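Local coordinates for protein methyltransferase WBDD (Escherichia coli, PDB 4AZS) that is a bifunctional kinase and methyltransferase that regulates the chain length of the O antigen in Escherichia coli O9a, at residues E55-L64 with R225-Q233. Numbering follows the deposited sequence.
With SO4 (sulfate ion), chain E.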
ATOM      1  N   GLU A  55      44.771  -5.814 -34.886  1.00 32.55           N
ATOM      2  CA  GLU A  55      45.722  -4.699 -34.961  0.70 33.86           C
ATOM      3  C   GLU A  55      46.202  -4.309 -33.548  1.00 32.67           C
ATOM      4  O   GLU A  55      47.388  -4.122 -33.294  1.00 28.15           O
ATOM      5  CB  GLU A  55      45.066  -3.519 -35.686  0.70 39.99           C
ATOM      6  CG  GLU A  55      45.521  -2.116 -35.300  0.70 43.27           C
ATOM      7  CD  GLU A  55      44.713  -1.025 -36.027  0.70 49.57           C
ATOM      8  OE1 GLU A  55      44.202  -1.276 -37.153  0.70 52.30           O
ATOM      9  OE2 GLU A  55      44.595   0.090 -35.473  0.70 50.78           O
ATOM     10  N   GLN A  56      45.274  -4.212 -32.602  1.00 31.80           N
ATOM     11  CA  GLN A  56      45.612  -3.838 -31.246  1.00 29.84           C
ATOM     12  C   GLN A  56      46.365  -4.970 -30.546  1.00 27.88           C
ATOM     13  O   GLN A  56      47.296  -4.704 -29.799  1.00 26.14           O
ATOM     14  CB  GLN A  56      44.350  -3.498 -30.450  1.00 32.62           C
ATOM     15  CG  GLN A  56      43.660  -2.187 -30.848  1.00 35.05           C
ATOM     16  CD  GLN A  56      44.592  -0.990 -30.794  1.00 37.45           C
ATOM     17  OE1 GLN A  56      45.529  -0.914 -29.984  1.00 41.04           O
ATOM     18  NE2 GLN A  56      44.401  -0.099 -31.714  1.00 41.25           N
ATOM     19  N   TYR A  57      45.943  -6.222 -30.767  1.00 27.99           N
ATOM     20  CA  TYR A  57      46.718  -7.377 -30.311  1.00 29.02           C
ATOM     21  C   TYR A  57      48.192  -7.254 -30.764  1.00 29.99           C
ATOM     22  O   TYR A  57      49.090  -7.348 -29.945  1.00 28.10           O
ATOM     23  CB  TYR A  57      46.123  -8.692 -30.792  1.00 29.34           C
ATOM     24  CG  TYR A  57      46.933  -9.901 -30.345  1.00 29.50           C
ATOM     25  CD1 TYR A  57      48.046 -10.344 -31.081  1.00 30.56           C
ATOM     26  CD2 TYR A  57      46.633 -10.547 -29.163  1.00 27.82           C
ATOM     27  CE1 TYR A  57      48.808 -11.432 -30.648  1.00 30.95           C
ATOM     28  CE2 TYR A  57      47.376 -11.606 -28.726  1.00 30.65           C
ATOM     29  CZ  TYR A  57      48.460 -12.051 -29.462  1.00 30.58           C
ATOM     30  OH  TYR A  57      49.159 -13.105 -28.970  1.00 31.92           O
ATOM     31  N   ASP A  58      48.425  -7.006 -32.050  1.00 32.38           N
ATOM     32  CA  ASP A  58      49.794  -6.935 -32.595  1.00 33.36           C
ATOM     33  C   ASP A  58      50.580  -5.808 -31.961  1.00 33.25           C
ATOM     34  O   ASP A  58      51.739  -5.997 -31.578  1.00 32.29           O
ATOM     35  CB  ASP A  58      49.776  -6.724 -34.119  1.00 36.56           C
ATOM     36  CG  ASP A  58      49.273  -7.923 -34.870  1.00 37.27           C
ATOM     37  OD1 ASP A  58      49.293  -9.019 -34.314  1.00 38.02           O
ATOM     38  OD2 ASP A  58      48.871  -7.775 -36.042  1.00 41.21           O
ATOM     39  N   ASN A  59      49.957  -4.623 -31.824  1.00 35.54           N
ATOM     40  CA  ASN A  59      50.626  -3.498 -31.189  1.00 34.58           C
ATOM     41  C   ASN A  59      51.080  -3.878 -29.804  1.00 31.77           C
ATOM     42  O   ASN A  59      52.186  -3.578 -29.392  1.00 33.95           O
ATOM     43  CB  ASN A  59      49.695  -2.273 -31.068  1.00 38.68           C
ATOM     44  CG  ASN A  59      49.393  -1.638 -32.404  1.00 44.00           C
ATOM     45  OD1 ASN A  59      50.076  -1.894 -33.401  1.00 44.12           O
ATOM     46  ND2 ASN A  59      48.367  -0.786 -32.432  1.00 44.01           N
ATOM     47  N   LEU A  60      50.212  -4.502 -29.035  1.00 31.34           N
ATOM     48  CA  LEU A  60      50.566  -4.727 -27.636  1.00 32.36           C
ATOM     49  C   LEU A  60      51.550  -5.883 -27.576  1.00 32.23           C
ATOM     50  O   LEU A  60      52.439  -5.901 -26.741  1.00 30.98           O
ATOM     51  CB  LEU A  60      49.329  -5.003 -26.791  1.00 31.50           C
ATOM     52  CG  LEU A  60      49.587  -5.215 -25.292  1.00 32.36           C
ATOM     53  CD1 LEU A  60      50.270  -4.034 -24.615  1.00 31.53           C
ATOM     54  CD2 LEU A  60      48.238  -5.472 -24.668  1.00 31.49           C
ATOM     55  N   SER A  61      51.387  -6.864 -28.456  1.00 31.63           N
ATOM     56  CA  SER A  61      52.305  -7.986 -28.452  1.00 33.64           C
ATOM     57  C   SER A  61      53.724  -7.502 -28.856  1.00 35.43           C
ATOM     58  O   SER A  61      54.716  -7.930 -28.283  1.00 36.05           O
ATOM     59  CB  SER A  61      51.844  -9.076 -29.424  1.00 33.62           C
ATOM     60  OG  SER A  61      52.788 -10.124 -29.426  1.00 36.17           O
ATOM     61  N   ARG A  62      53.790  -6.617 -29.843  1.00 37.04           N
ATOM     62  CA  ARG A  62      55.044  -5.990 -30.219  1.00 39.12           C
ATOM     63  C   ARG A  62      55.656  -5.263 -29.028  1.00 38.16           C
ATOM     64  O   ARG A  62      56.818  -5.437 -28.733  1.00 35.06           O
ATOM     65  CB  ARG A  62      54.836  -5.025 -31.382  1.00 43.85           C
ATOM     66  CG  ARG A  62      56.132  -4.514 -32.070  1.00 51.72           C
ATOM     67  CD  ARG A  62      55.857  -3.638 -33.325  1.00 56.39           C
ATOM     68  NE  ARG A  62      54.749  -4.185 -34.142  1.00 63.76           N
ATOM     69  CZ  ARG A  62      53.535  -3.633 -34.341  1.00 65.20           C
ATOM     70  NH1 ARG A  62      53.213  -2.440 -33.841  1.00 66.36           N
ATOM     71  NH2 ARG A  62      52.623  -4.286 -35.070  1.00 62.11           N
ATOM     72  N   ALA A  63      54.864  -4.483 -28.308  1.00 38.38           N
ATOM     73  CA  ALA A  63      55.401  -3.678 -27.196  1.00 36.98           C
ATOM     74  C   ALA A  63      55.924  -4.547 -26.094  1.00 38.11           C
ATOM     75  O   ALA A  63      56.958  -4.272 -25.538  1.00 39.46           O
ATOM     76  CB  ALA A  63      54.323  -2.744 -26.638  1.00 37.06           C
ATOM     77  N   LEU A  64      55.192  -5.593 -25.738  1.00 37.17           N
ATOM     78  CA  LEU A  64      55.630  -6.455 -24.674  1.00 34.95           C
ATOM     79  C   LEU A  64      56.662  -7.474 -25.157  1.00 37.37           C
ATOM     80  O   LEU A  64      57.251  -8.167 -24.370  1.00 36.35           O
ATOM     81  CB  LEU A  64      54.422  -7.176 -24.051  1.00 36.18           C
ATOM     82  CG  LEU A  64      53.338  -6.326 -23.375  1.00 37.70           C
ATOM     83  CD1 LEU A  64      52.227  -7.179 -22.765  1.00 39.74           C
ATOM     84  CD2 LEU A  64      53.911  -5.406 -22.299  1.00 39.47           C
ATOM     85  N   ARG A 225      49.130   1.664 -19.189  1.00 29.33           N
ATOM     86  CA  ARG A 225      49.858   2.042 -20.381  1.00 30.03           C
ATOM     87  C   ARG A 225      49.173   3.129 -21.172  1.00 31.05           C
ATOM     88  O   ARG A 225      47.931   3.221 -21.234  1.00 31.00           O
ATOM     89  CB  ARG A 225      50.043   0.813 -21.304  1.00 31.31           C
ATOM     90  CG  ARG A 225      50.838  -0.338 -20.671  1.00 32.65           C
ATOM     91  CD  ARG A 225      51.084  -1.530 -21.613  1.00 32.79           C
ATOM     92  NE  ARG A 225      52.071  -1.216 -22.617  1.00 36.57           N
ATOM     93  CZ  ARG A 225      53.385  -1.378 -22.485  1.00 36.43           C
ATOM     94  NH1 ARG A 225      53.882  -1.876 -21.387  1.00 37.59           N
ATOM     95  NH2 ARG A 225      54.204  -1.015 -23.471  1.00 37.07           N
ATOM     96  N   VAL A 226      49.991   3.972 -21.787  1.00 30.42           N
ATOM     97  CA  VAL A 226      49.531   4.759 -22.892  1.00 31.11           C
ATOM     98  C   VAL A 226      49.568   3.865 -24.133  1.00 31.11           C
ATOM     99  O   VAL A 226      50.590   3.302 -24.464  1.00 31.42           O
ATOM    100  CB  VAL A 226      50.416   6.014 -23.089  1.00 31.68           C
ATOM    101  CG1 VAL A 226      50.026   6.757 -24.356  1.00 32.15           C
ATOM    102  CG2 VAL A 226      50.256   6.918 -21.887  1.00 32.26           C
ATOM    103  N   LEU A 227      48.447   3.774 -24.820  1.00 30.31           N
ATOM    104  CA  LEU A 227      48.275   2.898 -25.922  1.00 32.02           C
ATOM    105  C   LEU A 227      47.822   3.715 -27.125  1.00 34.12           C
ATOM    106  O   LEU A 227      46.657   3.845 -27.395  1.00 32.33           O
ATOM    107  CB  LEU A 227      47.210   1.879 -25.572  1.00 32.80           C
ATOM    108  CG  LEU A 227      47.487   0.935 -24.413  1.00 32.36           C
ATOM    109  CD1 LEU A 227      46.268   0.120 -24.079  1.00 32.57           C
ATOM    110  CD2 LEU A 227      48.649   0.054 -24.723  1.00 33.56           C
ATOM    111  N   ILE A 228      48.785   4.236 -27.852  1.00 38.65           N
ATOM    112  CA  ILE A 228      48.568   5.092 -28.995  1.00 42.48           C
ATOM    113  C   ILE A 228      49.386   4.406 -30.081  1.00 43.55           C
ATOM    114  O   ILE A 228      50.461   3.887 -29.797  1.00 45.14           O
ATOM    115  CB  ILE A 228      49.116   6.496 -28.650  1.00 46.46           C
ATOM    116  CG1 ILE A 228      48.194   7.214 -27.678  1.00 45.21           C
ATOM    117  CG2 ILE A 228      49.299   7.366 -29.892  1.00 49.28           C
ATOM    118  CD1 ILE A 228      48.853   8.437 -27.071  1.00 50.24           C
ATOM    119  N   ASN A 229      48.902   4.375 -31.311  1.00 53.09           N
ATOM    120  CA  ASN A 229      49.412   3.366 -32.268  1.00 59.06           C
ATOM    121  C   ASN A 229      50.926   3.494 -32.470  1.00 60.22           C
ATOM    122  O   ASN A 229      51.634   2.505 -32.669  1.00 63.91           O
ATOM    123  CB  ASN A 229      48.624   3.371 -33.599  1.00 63.56           C
ATOM    124  CG  ASN A 229      47.275   2.616 -33.499  1.00 64.56           C
ATOM    125  OD1 ASN A 229      46.908   2.070 -32.458  1.00 66.43           O
ATOM    126  ND2 ASN A 229      46.537   2.605 -34.585  1.00 66.86           N
ATOM    127  N   ASP A 230      51.394   4.719 -32.307  1.00 52.95           N
ATOM    128  CA  ASP A 230      52.754   5.104 -32.499  1.00 54.18           C
ATOM    129  C   ASP A 230      53.596   5.074 -31.207  1.00 51.76           C
ATOM    130  O   ASP A 230      54.813   5.265 -31.229  1.00 47.29           O
ATOM    131  CB  ASP A 230      52.616   6.562 -32.940  1.00 64.24           C
ATOM    132  CG  ASP A 230      53.866   7.127 -33.482  1.00 71.80           C
ATOM    133  OD1 ASP A 230      54.740   6.325 -33.865  1.00 85.77           O
ATOM    134  OD2 ASP A 230      53.965   8.381 -33.530  1.00 73.03           O
ATOM    135  N   PHE A 231      52.938   4.944 -30.060  1.00 44.16           N
ATOM    136  CA  PHE A 231      53.603   5.113 -28.775  1.00 41.41           C
ATOM    137  C   PHE A 231      52.922   4.232 -27.750  1.00 41.08           C
ATOM    138  O   PHE A 231      51.792   4.504 -27.364  1.00 41.44           O
ATOM    139  CB  PHE A 231      53.458   6.558 -28.293  1.00 41.88           C
ATOM    140  CG  PHE A 231      54.335   6.895 -27.103  1.00 40.43           C
ATOM    141  CD1 PHE A 231      55.648   7.194 -27.281  1.00 39.34           C
ATOM    142  CD2 PHE A 231      53.827   6.894 -25.813  1.00 42.71           C
ATOM    143  CE1 PHE A 231      56.461   7.512 -26.202  1.00 43.61           C
ATOM    144  CE2 PHE A 231      54.636   7.197 -24.715  1.00 39.31           C
ATOM    145  CZ  PHE A 231      55.944   7.523 -24.911  1.00 41.95           C
ATOM    146  N   ASN A 232      53.611   3.202 -27.289  1.00 38.51           N
ATOM    147  CA  ASN A 232      52.994   2.215 -26.436  1.00 35.72           C
ATOM    148  C   ASN A 232      53.931   1.922 -25.277  1.00 38.42           C
ATOM    149  O   ASN A 232      54.935   1.206 -25.419  1.00 40.18           O
ATOM    150  CB  ASN A 232      52.679   0.979 -27.263  1.00 36.07           C
ATOM    151  CG  ASN A 232      51.892  -0.050 -26.497  1.00 35.32           C
ATOM    152  OD1 ASN A 232      52.210  -0.380 -25.344  1.00 40.27           O
ATOM    153  ND2 ASN A 232      50.886  -0.585 -27.126  1.00 34.04           N
ATOM    154  N   GLN A 233      53.606   2.494 -24.130  1.00 34.60           N
ATOM    155  CA  GLN A 233      54.539   2.541 -23.035  1.00 35.38           C
ATOM    156  C   GLN A 233      53.803   2.528 -21.715  1.00 32.95           C
ATOM    157  O   GLN A 233      52.762   3.126 -21.587  1.00 31.45           O
ATOM    158  CB  GLN A 233      55.335   3.836 -23.105  1.00 38.83           C
ATOM    159  CG  GLN A 233      56.276   3.963 -24.303  1.00 40.39           C
ATOM    160  CD  GLN A 233      57.435   3.006 -24.213  1.00 43.35           C
ATOM    161  OE1 GLN A 233      57.842   2.635 -23.131  1.00 46.83           O
ATOM    162  NE2 GLN A 233      57.973   2.608 -25.344  1.00 45.26           N
TER
HETATM  163  S   SO4 E1477      57.425  -2.138 -21.689  1.00 98.54           S
HETATM  164  O1  SO4 E1477      56.400  -2.345 -20.629  1.00 79.01           O
HETATM  165  O2  SO4 E1477      56.887  -1.407 -22.881  1.00 81.91           O
HETATM  166  O3  SO4 E1477      57.887  -3.484 -22.154  1.00 90.55           O
HETATM  167  O4  SO4 E1477      58.509  -1.329 -21.054  1.00 73.36           O
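The R225 guanidinium lies against A63 and L64 at the end of helix 47-64 while its hydrogen bonds run to N232 and a sulfate. Strands 225-228 and 231-234 form a beta hairpin with a type I turn, I228 to F231. The hairpin packs on helix 47-64 of the Rossmann-like methyltransferase part and leads on to the kinase part. R225 is bent at chi3 (73°), which turns the guanidinium side-on to N232. R225 NE and NH2 both donate to N232 OD1, at 2.9 and 2.8 Å, almost in the guanidinium plane. R225 NH1 and NH2 bind O1 and O2 of the sulfate, probably a crystallisation ion. L64 CD2 covers one guanidinium face, 3.6 Å from R225 NH1. L60 CD1 touches R225 NE obliquely and reaches L227 CD2. L227 also rests on F200, L220 and A169 of the central sheet. At the turn, the N229 amide spans two helix side chains. Q56 NE2 donates weakly to N229 OD1. In one of two E55 conformers, N229 ND2 donates to E55 OE2 from above the carboxylate plane, so this bond is doubtful. N59 OD1 accepts from R62 NH1 within the helix. A63 CB sits 3.4 Å from N232 OD1, the oxygen that takes both R225 bonds.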